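PDB 5X3E: kinesin-like protein from Caenorhabditis elegans, which probably hydrolyses ATP to move along microtubules, being the kinesin-6 motor Zen4, captured here in its apo state. Local coordinates for residues T46-A54 / V411-N421; Q358-V369 / E382-T392. All blocks are in the same frame, centred on the assembly; numbering follows the deposited sequence.

Interaction 1: T46-A54 / V411-N421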
loop_
_atom_site.group_PDB
_atom_site.type_symbol
_atom_site.label_atom_id
_atom_site.label_comp_id
_atom_site.label_asym_id
_atom_site.label_seq_id
_atom_site.Cartn_x
_atom_site.Cartn_y
_atom_site.Cartn_z
ATOM N N THR A 46 14.088 17.520 -18.053
ATOM C CA THR A 46 14.547 18.154 -19.291
ATOM C C THR A 46 15.619 19.209 -19.010
ATOM O O THR A 46 15.463 20.391 -19.320
ATOM C CB THR A 46 13.363 18.767 -20.034
ATOM O OG1 THR A 46 12.788 19.809 -19.235
ATOM C CG2 THR A 46 12.304 17.709 -20.303
ATOM N N GLY A 47 16.729 18.772 -18.408
ATOM C CA GLY A 47 17.823 19.665 -18.093
ATOM C C GLY A 47 19.159 19.079 -18.519
ATOM O O GLY A 47 19.258 17.912 -18.900
ATOM N N SER A 48 20.192 19.925 -18.459
ATOM C CA SER A 48 21.551 19.494 -18.764
ATOM C C SER A 48 22.378 19.162 -17.531
ATOM O O SER A 48 23.376 18.443 -17.653
ATOM C CB SER A 48 22.288 20.568 -19.568
ATOM O OG SER A 48 22.312 21.796 -18.862
ATOM N N THR A 49 22.002 19.674 -16.356
ATOM C CA THR A 49 22.745 19.446 -15.119
ATOM C C THR A 49 21.907 18.596 -14.173
ATOM O O THR A 49 21.091 19.128 -13.409
ATOM C CB THR A 49 23.132 20.773 -14.457
ATOM O OG1 THR A 49 21.948 21.457 -14.027
ATOM C CG2 THR A 49 23.916 21.655 -15.419
ATOM N N PRO A 50 22.068 17.275 -14.188
ATOM C CA PRO A 50 21.340 16.399 -13.265
ATOM C C PRO A 50 22.098 16.160 -11.969
ATOM O O PRO A 50 23.330 16.155 -11.926
ATOM C CB PRO A 50 21.215 15.101 -14.073
ATOM C CG PRO A 50 22.477 15.079 -14.879
ATOM C CD PRO A 50 22.840 16.510 -15.182
ATOM N N SER A 51 21.341 15.972 -10.886
ATOM C CA SER A 51 21.971 15.662 -9.608
ATOM C C SER A 51 22.282 14.178 -9.460
ATOM O O SER A 51 23.043 13.807 -8.559
ATOM C CB SER A 51 21.088 16.125 -8.445
ATOM O OG SER A 51 19.835 15.467 -8.454
ATOM N N LEU A 52 21.714 13.329 -10.316
ATOM C CA LEU A 52 22.054 11.912 -10.332
ATOM C C LEU A 52 21.698 11.320 -11.690
ATOM O O LEU A 52 20.841 11.835 -12.413
ATOM C CB LEU A 52 21.370 11.143 -9.187
ATOM C CG LEU A 52 19.857 10.965 -8.973
ATOM C CD1 LEU A 52 19.109 12.291 -8.904
ATOM C CD2 LEU A 52 19.226 10.037 -10.004
ATOM N N ILE A 53 22.384 10.228 -12.028
ATOM C CA ILE A 53 22.277 9.574 -13.328
ATOM C C ILE A 53 22.211 8.068 -13.122
ATOM O O ILE A 53 22.926 7.512 -12.281
ATOM C CB ILE A 53 23.452 9.953 -14.259
ATOM C CG1 ILE A 53 23.345 11.418 -14.681
ATOM C CG2 ILE A 53 23.491 9.059 -15.493
ATOM C CD1 ILE A 53 22.110 11.697 -15.518
ATOM N N ALA A 54 21.351 7.409 -13.893
ATOM C CA ALA A 54 21.256 5.959 -13.854
ATOM C C ALA A 54 22.390 5.331 -14.655
ATOM O O ALA A 54 22.820 5.869 -15.678
ATOM C CB ALA A 54 19.903 5.496 -14.396
ATOM N N VAL A 411 12.786 9.712 -7.158
ATOM C CA VAL A 411 13.759 10.795 -7.034
ATOM C C VAL A 411 13.695 11.679 -8.272
ATOM O O VAL A 411 13.470 11.196 -9.385
ATOM C CB VAL A 411 15.195 10.275 -6.818
ATOM C CG1 VAL A 411 15.348 9.641 -5.440
ATOM C CG2 VAL A 411 15.564 9.296 -7.893
ATOM N N ASN A 412 13.889 12.984 -8.070
ATOM C CA ASN A 412 13.928 13.931 -9.170
ATOM C C ASN A 412 15.371 14.236 -9.534
ATOM O O ASN A 412 16.144 14.658 -8.660
ATOM C CB ASN A 412 13.192 15.215 -8.802
ATOM C CG ASN A 412 12.879 16.080 -10.016
ATOM O OD1 ASN A 412 13.712 16.253 -10.905
ATOM N ND2 ASN A 412 11.661 16.607 -10.067
ATOM N N PRO A 413 15.777 14.028 -10.792
ATOM C CA PRO A 413 17.169 14.312 -11.182
ATOM C C PRO A 413 17.513 15.791 -11.214
ATOM O O PRO A 413 18.682 16.124 -11.450
ATOM C CB PRO A 413 17.275 13.701 -12.590
ATOM C CG PRO A 413 16.077 12.802 -12.729
ATOM C CD PRO A 413 15.009 13.429 -11.894
ATOM N N LYS A 414 16.546 16.680 -11.008
ATOM C CA LYS A 414 16.830 18.108 -11.037
ATOM C C LYS A 414 17.877 18.451 -9.977
ATOM O O LYS A 414 17.827 17.915 -8.863
ATOM C CB LYS A 414 15.545 18.910 -10.815
ATOM C CG LYS A 414 15.431 20.137 -11.713
ATOM C CD LYS A 414 14.046 20.766 -11.688
ATOM C CE LYS A 414 13.975 21.948 -12.653
ATOM N NZ LYS A 414 12.620 22.563 -12.705
ATOM N N PRO A 415 18.836 19.332 -10.284
ATOM C CA PRO A 415 19.881 19.650 -9.296
ATOM C C PRO A 415 19.347 20.321 -8.048
ATOM O O PRO A 415 20.055 20.365 -7.035
ATOM C CB PRO A 415 20.820 20.582 -10.073
ATOM C CG PRO A 415 19.919 21.258 -11.041
ATOM C CD PRO A 415 18.929 20.202 -11.469
ATOM N N ASP A 416 18.129 20.859 -8.097
ATOM C CA ASP A 416 17.532 21.465 -6.914
ATOM C C ASP A 416 17.301 20.430 -5.819
ATOM O O ASP A 416 17.478 20.722 -4.630
ATOM C CB ASP A 416 16.219 22.143 -7.294
ATOM C CG ASP A 416 16.432 23.364 -8.149
ATOM O OD1 ASP A 416 17.577 23.859 -8.194
ATOM O OD2 ASP A 416 15.463 23.807 -8.798
ATOM N N ASP A 417 16.903 19.214 -6.198
ATOM C CA ASP A 417 16.604 18.149 -5.249
ATOM C C ASP A 417 17.824 17.310 -4.888
ATOM O O ASP A 417 17.662 16.157 -4.474
ATOM C CB ASP A 417 15.505 17.235 -5.801
ATOM C CG ASP A 417 14.130 17.873 -5.765
ATOM O OD1 ASP A 417 14.033 19.075 -5.432
ATOM O OD2 ASP A 417 13.145 17.166 -6.077
ATOM N N TYR A 418 19.031 17.861 -5.016
ATOM C CA TYR A 418 20.241 17.069 -4.806
ATOM C C TYR A 418 20.319 16.534 -3.379
ATOM O O TYR A 418 20.397 15.320 -3.162
ATOM C CB TYR A 418 21.481 17.908 -5.123
ATOM C CG TYR A 418 22.778 17.197 -4.810
ATOM C CD1 TYR A 418 23.397 16.395 -5.757
ATOM C CD2 TYR A 418 23.374 17.310 -3.557
ATOM C CE1 TYR A 418 24.577 15.742 -5.476
ATOM C CE2 TYR A 418 24.552 16.652 -3.262
ATOM C CZ TYR A 418 25.150 15.869 -4.224
ATOM O OH TYR A 418 26.325 15.217 -3.931
ATOM N N ASP A 419 20.321 17.435 -2.392
ATOM C CA ASP A 419 20.493 17.015 -1.004
ATOM C C ASP A 419 19.359 16.109 -0.542
ATOM O O ASP A 419 19.583 15.189 0.252
ATOM C CB ASP A 419 20.607 18.242 -0.099
ATOM C CG ASP A 419 21.907 18.997 -0.305
ATOM O OD1 ASP A 419 22.944 18.337 -0.518
ATOM O OD2 ASP A 419 21.892 20.245 -0.262
ATOM N N GLU A 420 18.140 16.347 -1.031
ATOM C CA GLU A 420 17.020 15.501 -0.637
ATOM C C GLU A 420 17.095 14.124 -1.285
ATOM O O GLU A 420 16.578 13.150 -0.725
ATOM C CB GLU A 420 15.700 16.187 -0.981
ATOM C CG GLU A 420 15.343 17.333 -0.047
ATOM C CD GLU A 420 15.150 16.872 1.388
ATOM O OE1 GLU A 420 14.624 15.755 1.588
ATOM O OE2 GLU A 420 15.526 17.624 2.313
ATOM N N ASN A 421 17.730 14.018 -2.455
ATOM C CA ASN A 421 17.945 12.702 -3.047
ATOM C C ASN A 421 18.996 11.916 -2.276
ATOM O O ASN A 421 18.971 10.681 -2.278
ATOM C CB ASN A 421 18.347 12.838 -4.516
ATOM C CG ASN A 421 17.228 13.401 -5.381
ATOM O OD1 ASN A 421 16.052 13.347 -5.018
ATOM N ND2 ASN A 421 17.595 13.945 -6.535
#

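Interaction 2: Q358-V369 / E382-T392. With SO4 (sulfate ion), chain K; SO4 (sulfate ion), chain M.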
loop_
_atom_site.group_PDB
_atom_site.type_symbol
_atom_site.label_atom_id
_atom_site.label_comp_id
_atom_site.label_asym_id
_atom_site.label_seq_id
_atom_site.Cartn_x
_atom_site.Cartn_y
_atom_site.Cartn_z
ATOM N N GLN A 358 10.523 12.177 11.931
ATOM C CA GLN A 358 10.693 11.123 12.924
ATOM C C GLN A 358 10.228 9.785 12.368
ATOM O O GLN A 358 10.900 8.761 12.540
ATOM C CB GLN A 358 9.928 11.466 14.201
ATOM C CG GLN A 358 10.065 10.418 15.292
ATOM C CD GLN A 358 11.444 10.437 15.928
ATOM O OE1 GLN A 358 12.067 11.494 16.062
ATOM N NE2 GLN A 358 11.932 9.265 16.317
ATOM N N SER A 359 9.077 9.779 11.693
ATOM C CA SER A 359 8.512 8.531 11.191
ATOM C C SER A 359 9.361 7.953 10.062
ATOM O O SER A 359 9.630 6.746 10.040
ATOM C CB SER A 359 7.070 8.762 10.734
ATOM O OG SER A 359 7.012 9.684 9.659
ATOM N N LEU A 360 9.801 8.796 9.121
ATOM C CA LEU A 360 10.639 8.309 8.025
ATOM C C LEU A 360 12.005 7.848 8.519
ATOM O O LEU A 360 12.575 6.901 7.965
ATOM C CB LEU A 360 10.803 9.387 6.957
ATOM C CG LEU A 360 9.521 9.866 6.282
ATOM C CD1 LEU A 360 9.821 10.967 5.285
ATOM C CD2 LEU A 360 8.810 8.706 5.603
ATOM N N MET A 361 12.544 8.499 9.551
ATOM C CA MET A 361 13.808 8.055 10.126
ATOM C C MET A 361 13.648 6.705 10.819
ATOM O O MET A 361 14.528 5.841 10.721
ATOM C CB MET A 361 14.323 9.109 11.106
ATOM C CG MET A 361 15.810 9.048 11.400
ATOM S SD MET A 361 16.341 10.453 12.403
ATOM C CE MET A 361 15.966 11.830 11.313
ATOM N N THR A 362 12.526 6.507 11.522
ATOM C CA THR A 362 12.244 5.212 12.138
ATOM C C THR A 362 12.076 4.123 11.086
ATOM O O THR A 362 12.494 2.977 11.295
ATOM C CB THR A 362 10.988 5.305 13.006
ATOM O OG1 THR A 362 11.115 6.396 13.925
ATOM C CG2 THR A 362 10.775 4.015 13.771
ATOM N N LEU A 363 11.442 4.458 9.961
ATOM C CA LEU A 363 11.291 3.500 8.873
ATOM C C LEU A 363 12.646 3.058 8.336
ATOM O O LEU A 363 12.880 1.863 8.121
ATOM C CB LEU A 363 10.448 4.108 7.753
ATOM C CG LEU A 363 10.165 3.207 6.550
ATOM C CD1 LEU A 363 9.475 1.929 6.992
ATOM C CD2 LEU A 363 9.337 3.952 5.517
ATOM N N ARG A 364 13.551 4.018 8.114
ATOM C CA ARG A 364 14.900 3.692 7.662
ATOM C C ARG A 364 15.577 2.721 8.620
ATOM O O ARG A 364 16.067 1.664 8.206
ATOM C CB ARG A 364 15.728 4.972 7.513
ATOM C CG ARG A 364 16.682 4.989 6.315
ATOM C CD ARG A 364 17.795 6.022 6.487
ATOM N NE ARG A 364 17.316 7.256 7.112
ATOM C CZ ARG A 364 16.884 8.324 6.450
ATOM N NH1 ARG A 364 16.866 8.325 5.123
ATOM N NH2 ARG A 364 16.466 9.393 7.116
ATOM N N GLN A 365 15.611 3.071 9.911
ATOM C CA GLN A 365 16.227 2.205 10.910
ATOM C C GLN A 365 15.595 0.818 10.906
ATOM O O GLN A 365 16.292 -0.192 11.062
ATOM C CB GLN A 365 16.111 2.843 12.298
ATOM C CG GLN A 365 16.720 4.231 12.399
ATOM C CD GLN A 365 16.386 4.922 13.709
ATOM O OE1 GLN A 365 15.893 4.294 14.647
ATOM N NE2 GLN A 365 16.652 6.222 13.779
ATOM N N CYS A 366 14.275 0.748 10.723
ATOM C CA CYS A 366 13.590 -0.536 10.819
ATOM C C CYS A 366 13.917 -1.453 9.644
ATOM O O CYS A 366 14.136 -2.654 9.845
ATOM C CB CYS A 366 12.086 -0.320 10.955
ATOM S SG CYS A 366 11.621 0.208 12.624
ATOM N N ILE A 367 13.964 -0.927 8.415
ATOM C CA ILE A 367 14.311 -1.807 7.296
ATOM C C ILE A 367 15.781 -2.199 7.347
ATOM O O ILE A 367 16.157 -3.246 6.806
ATOM C CB ILE A 367 13.992 -1.201 5.907
ATOM C CG1 ILE A 367 15.124 -0.298 5.431
ATOM C CG2 ILE A 367 12.666 -0.450 5.906
ATOM C CD1 ILE A 367 15.097 -0.032 3.954
ATOM N N GLU A 368 16.627 -1.389 7.993
ATOM C CA GLU A 368 18.021 -1.777 8.164
ATOM C C GLU A 368 18.144 -2.907 9.173
ATOM O O GLU A 368 18.930 -3.842 8.972
ATOM C CB GLU A 368 18.863 -0.572 8.582
ATOM C CG GLU A 368 19.090 0.418 7.447
ATOM C CD GLU A 368 20.017 1.553 7.825
ATOM O OE1 GLU A 368 21.245 1.330 7.880
ATOM O OE2 GLU A 368 19.519 2.675 8.056
ATOM N N VAL A 369 17.377 -2.840 10.264
ATOM C CA VAL A 369 17.304 -3.969 11.189
ATOM C C VAL A 369 16.695 -5.180 10.494
ATOM O O VAL A 369 17.106 -6.324 10.732
ATOM C CB VAL A 369 16.514 -3.576 12.452
ATOM C CG1 VAL A 369 16.367 -4.768 13.384
ATOM C CG2 VAL A 369 17.209 -2.433 13.169
ATOM N N GLU A 382 18.122 -9.046 16.165
ATOM C CA GLU A 382 17.918 -7.825 16.931
ATOM C C GLU A 382 16.511 -7.259 16.781
ATOM O O GLU A 382 15.833 -7.462 15.770
ATOM C CB GLU A 382 18.946 -6.757 16.556
ATOM C CG GLU A 382 19.214 -6.603 15.082
ATOM C CD GLU A 382 20.256 -5.539 14.811
ATOM O OE1 GLU A 382 20.475 -4.687 15.696
ATOM O OE2 GLU A 382 20.865 -5.561 13.725
ATOM N N GLN A 383 16.094 -6.540 17.819
ATOM C CA GLN A 383 14.754 -5.979 17.895
ATOM C C GLN A 383 14.559 -4.904 16.833
ATOM O O GLN A 383 15.466 -4.118 16.546
ATOM C CB GLN A 383 14.521 -5.397 19.295
ATOM C CG GLN A 383 13.193 -4.683 19.497
ATOM C CD GLN A 383 12.014 -5.634 19.515
ATOM O OE1 GLN A 383 11.021 -5.422 18.819
ATOM N NE2 GLN A 383 12.115 -6.688 20.319
ATOM N N VAL A 384 13.367 -4.879 16.248
ATOM C CA VAL A 384 12.980 -3.843 15.295
ATOM C C VAL A 384 12.345 -2.704 16.088
ATOM O O VAL A 384 11.368 -2.944 16.817
ATOM C CB VAL A 384 12.008 -4.385 14.240
ATOM C CG1 VAL A 384 11.627 -3.297 13.255
ATOM C CG2 VAL A 384 12.619 -5.568 13.519
ATOM N N PRO A 385 12.865 -1.475 15.997
ATOM C CA PRO A 385 12.345 -0.350 16.800
ATOM C C PRO A 385 11.036 0.211 16.252
ATOM O O PRO A 385 10.890 1.413 16.020
ATOM C CB PRO A 385 13.495 0.664 16.718
ATOM C CG PRO A 385 14.127 0.390 15.391
ATOM C CD PRO A 385 14.041 -1.094 15.194
ATOM N N TYR A 386 10.049 -0.670 16.069
ATOM C CA TYR A 386 8.831 -0.270 15.376
ATOM C C TYR A 386 7.925 0.624 16.210
ATOM O O TYR A 386 7.030 1.259 15.642
ATOM C CB TYR A 386 8.046 -1.499 14.897
ATOM C CG TYR A 386 7.663 -2.487 15.976
ATOM C CD1 TYR A 386 6.554 -2.273 16.787
ATOM C CD2 TYR A 386 8.398 -3.647 16.166
ATOM C CE1 TYR A 386 6.203 -3.179 17.772
ATOM C CE2 TYR A 386 8.054 -4.555 17.143
ATOM C CZ TYR A 386 6.957 -4.318 17.943
ATOM O OH TYR A 386 6.614 -5.226 18.913
ATOM N N ARG A 387 8.128 0.705 17.526
ATOM C CA ARG A 387 7.245 1.527 18.346
ATOM C C ARG A 387 7.598 3.007 18.315
ATOM O O ARG A 387 6.830 3.818 18.838
ATOM C CB ARG A 387 7.257 1.035 19.793
ATOM C CG ARG A 387 6.692 -0.356 19.952
ATOM C CD ARG A 387 6.679 -0.813 21.397
ATOM N NE ARG A 387 6.179 -2.180 21.492
ATOM C CZ ARG A 387 4.888 -2.497 21.513
ATOM N NH1 ARG A 387 3.967 -1.543 21.447
ATOM N NH2 ARG A 387 4.515 -3.768 21.592
ATOM N N GLN A 388 8.721 3.377 17.699
ATOM C CA GLN A 388 9.169 4.765 17.710
ATOM C C GLN A 388 8.311 5.679 16.839
ATOM O O GLN A 388 8.532 6.895 16.854
ATOM C CB GLN A 388 10.636 4.844 17.282
ATOM C CG GLN A 388 11.563 3.961 18.107
ATOM C CD GLN A 388 13.031 4.256 17.856
ATOM O OE1 GLN A 388 13.385 4.926 16.883
ATOM N NE2 GLN A 388 13.893 3.765 18.740
ATOM N N SER A 389 7.373 5.135 16.064
ATOM C CA SER A 389 6.442 5.973 15.319
ATOM C C SER A 389 5.168 5.191 15.021
ATOM O O SER A 389 5.187 3.960 14.922
ATOM C CB SER A 389 7.067 6.477 14.015
ATOM O OG SER A 389 7.385 5.390 13.167
ATOM N N LYS A 390 4.063 5.929 14.864
ATOM C CA LYS A 390 2.781 5.293 14.570
ATOM C C LYS A 390 2.840 4.521 13.258
ATOM O O LYS A 390 2.333 3.398 13.166
ATOM C CB LYS A 390 1.665 6.339 14.515
ATOM C CG LYS A 390 0.682 6.298 15.683
ATOM C CD LYS A 390 1.295 6.864 16.957
ATOM C CE LYS A 390 0.234 7.111 18.021
ATOM N NZ LYS A 390 0.781 7.852 19.193
ATOM N N LEU A 391 3.470 5.110 12.239
ATOM C CA LEU A 391 3.519 4.492 10.919
ATOM C C LEU A 391 4.236 3.152 10.976
ATOM O O LEU A 391 3.754 2.145 10.447
ATOM C CB LEU A 391 4.210 5.431 9.932
ATOM C CG LEU A 391 4.443 4.900 8.513
ATOM C CD1 LEU A 391 3.133 4.642 7.777
ATOM C CD2 LEU A 391 5.326 5.849 7.724
ATOM N N THR A 392 5.394 3.123 11.630
ATOM C CA THR A 392 6.176 1.897 11.708
ATOM C C THR A 392 5.506 0.846 12.592
ATOM O O THR A 392 5.644 -0.358 12.341
ATOM C CB THR A 392 7.566 2.238 12.241
ATOM O OG1 THR A 392 8.157 3.249 11.416
ATOM C CG2 THR A 392 8.439 1.045 12.218
HETATM S S SO4 K . 11.123 0.006 20.700
HETATM O O1 SO4 K . 10.438 -0.616 19.567
HETATM O O2 SO4 K . 12.150 0.926 20.219
HETATM O O3 SO4 K . 10.154 0.751 21.499
HETATM O O4 SO4 K . 11.748 -1.026 21.523
HETATM S S SO4 M . 1.378 -3.897 20.269
HETATM O O1 SO4 M . 0.036 -3.555 19.801
HETATM O O2 SO4 M . 2.178 -4.449 19.177
HETATM O O3 SO4 M . 2.013 -2.695 20.800
HETATM O O4 SO4 M . 1.290 -4.894 21.331
#

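Interaction 1: T46-A54 / V411-N421
S51 CB meets the ring of Y418 at the edge and close to the ring plane, 3.6 Å from Y418 CD1. With CG swung away from the backbone N (chi1 175°), the Y418 ring comes out beside the passing loop, where T62 and L64 also touch it. The second flat group, the N421 amide, works through its ND2. N421 ND2 donates to N412 O at 2.7 Å, the acceptor only 10° out of the amide plane, and a weak bond runs from ND2 to S51 OG. L52 CD1 lies 3.3 Å from the same N421 ND2, the two side chains crossing at about a right angle.

One strong bond links the backbones: S51 N to P413 O, 2.7 Å with 167° at the hydrogen. P413 O also receives a CA-H...O contact from P50 CA at 3.2 Å. Apolar packing surrounds this point, with L52 CD1 3.6 Å from P413 CA. Separately, the hydroxyl oxygen T49 OG1 lies 3.6 Å from P415 CG, these side chains also crossing at about a right angle. The proline-rich turn is itself shaped by an Asx turn, K414 N donating to N412 OD1 at 2.9 Å. N412 ND2 meanwhile bonds G123 O in the probable P-loop.

The contact thus joins the start of the small antiparallel sheet, at strand 52-54, to the turn between central strand 404-411 and helix 418-424. With its sound cross-bond made by main-chain atoms and the side chains supplying weak polar and apolar contacts, the pairing probably depends largely on backbone shape, which the prolines restrict.

Interaction 2: Q358-V369 / E382-T392
Q358 O is gripped twice by T362, the threonine whose methyl presses into segment 382-392. T362 N gives the ordinary helical bond at 3.0 Å, and T362 OG1 adds a second at 2.7 Å from the opposite face of the carbonyl plane. With OG1 turned beside the backbone N (chi1 -53°), CG2 takes the anti position and extends to P385 O at 3.4 Å, with Q388 CB and T392 OG1 close by. An alanine here would strip Q358 O of its second donor and would probably leave a gap between the helix, Q388 and T392.

Across from it, S389 OG accepts from T392 OG1 at 2.9 Å and, weakly, from T392 N. The weak T392 N bond caps helix 390-394, and the hydroxyl bond ties the T392 side chain back to S389, while T392 as a whole enters as a knob into the hole formed by S359, T362, L363 and C366. Its CG2 lies against C366 SG at 3.3 Å. This is the kinesin pattern in which the long switch II helix, here probably 350-375, is followed by a loop and a short helix that help form the microtubule-binding side.

Further along, C366 SG meets V384 CG1 at 3.6 Å and also the ring of P385, the centre of an inverse gamma turn; L399 touches C366, V384 and T392. V369 CG1 then packs on V384 CG2 at 3.8 Å and over the backbone oxygens of E382 and Q383. Toward solvent, Q365 OE1 and Q388 OE1, both acceptors, come within 3.4 Å without bonding, their amide planes 87° apart. Beyond them the backbone N of R387 makes a weak bond to a sulfate, probably from the crystallisation liquor.

Overall arrangement
The two contacts lie in one motor domain, their centres about 27 Å apart and their nearest atoms about 8 Å apart. Interaction 2, nested in the loop that interaction 1 closes, is the more buried, with 10 of 16 touching residues buried against 5 of 12; its centre is about 17 Å from that of the chain, that of interaction 1 about 27 Å. They share no structural element. Interaction 1 joins the small edge sheet to the turn leaving strand 404-411 of the central sheet and crosses by a backbone hydrogen bond; interaction 2 packs a long helix against the loop and helix that follow, through methyl, sulfur and proline contacts, and none of its hydrogen bonds joins the two segments directly.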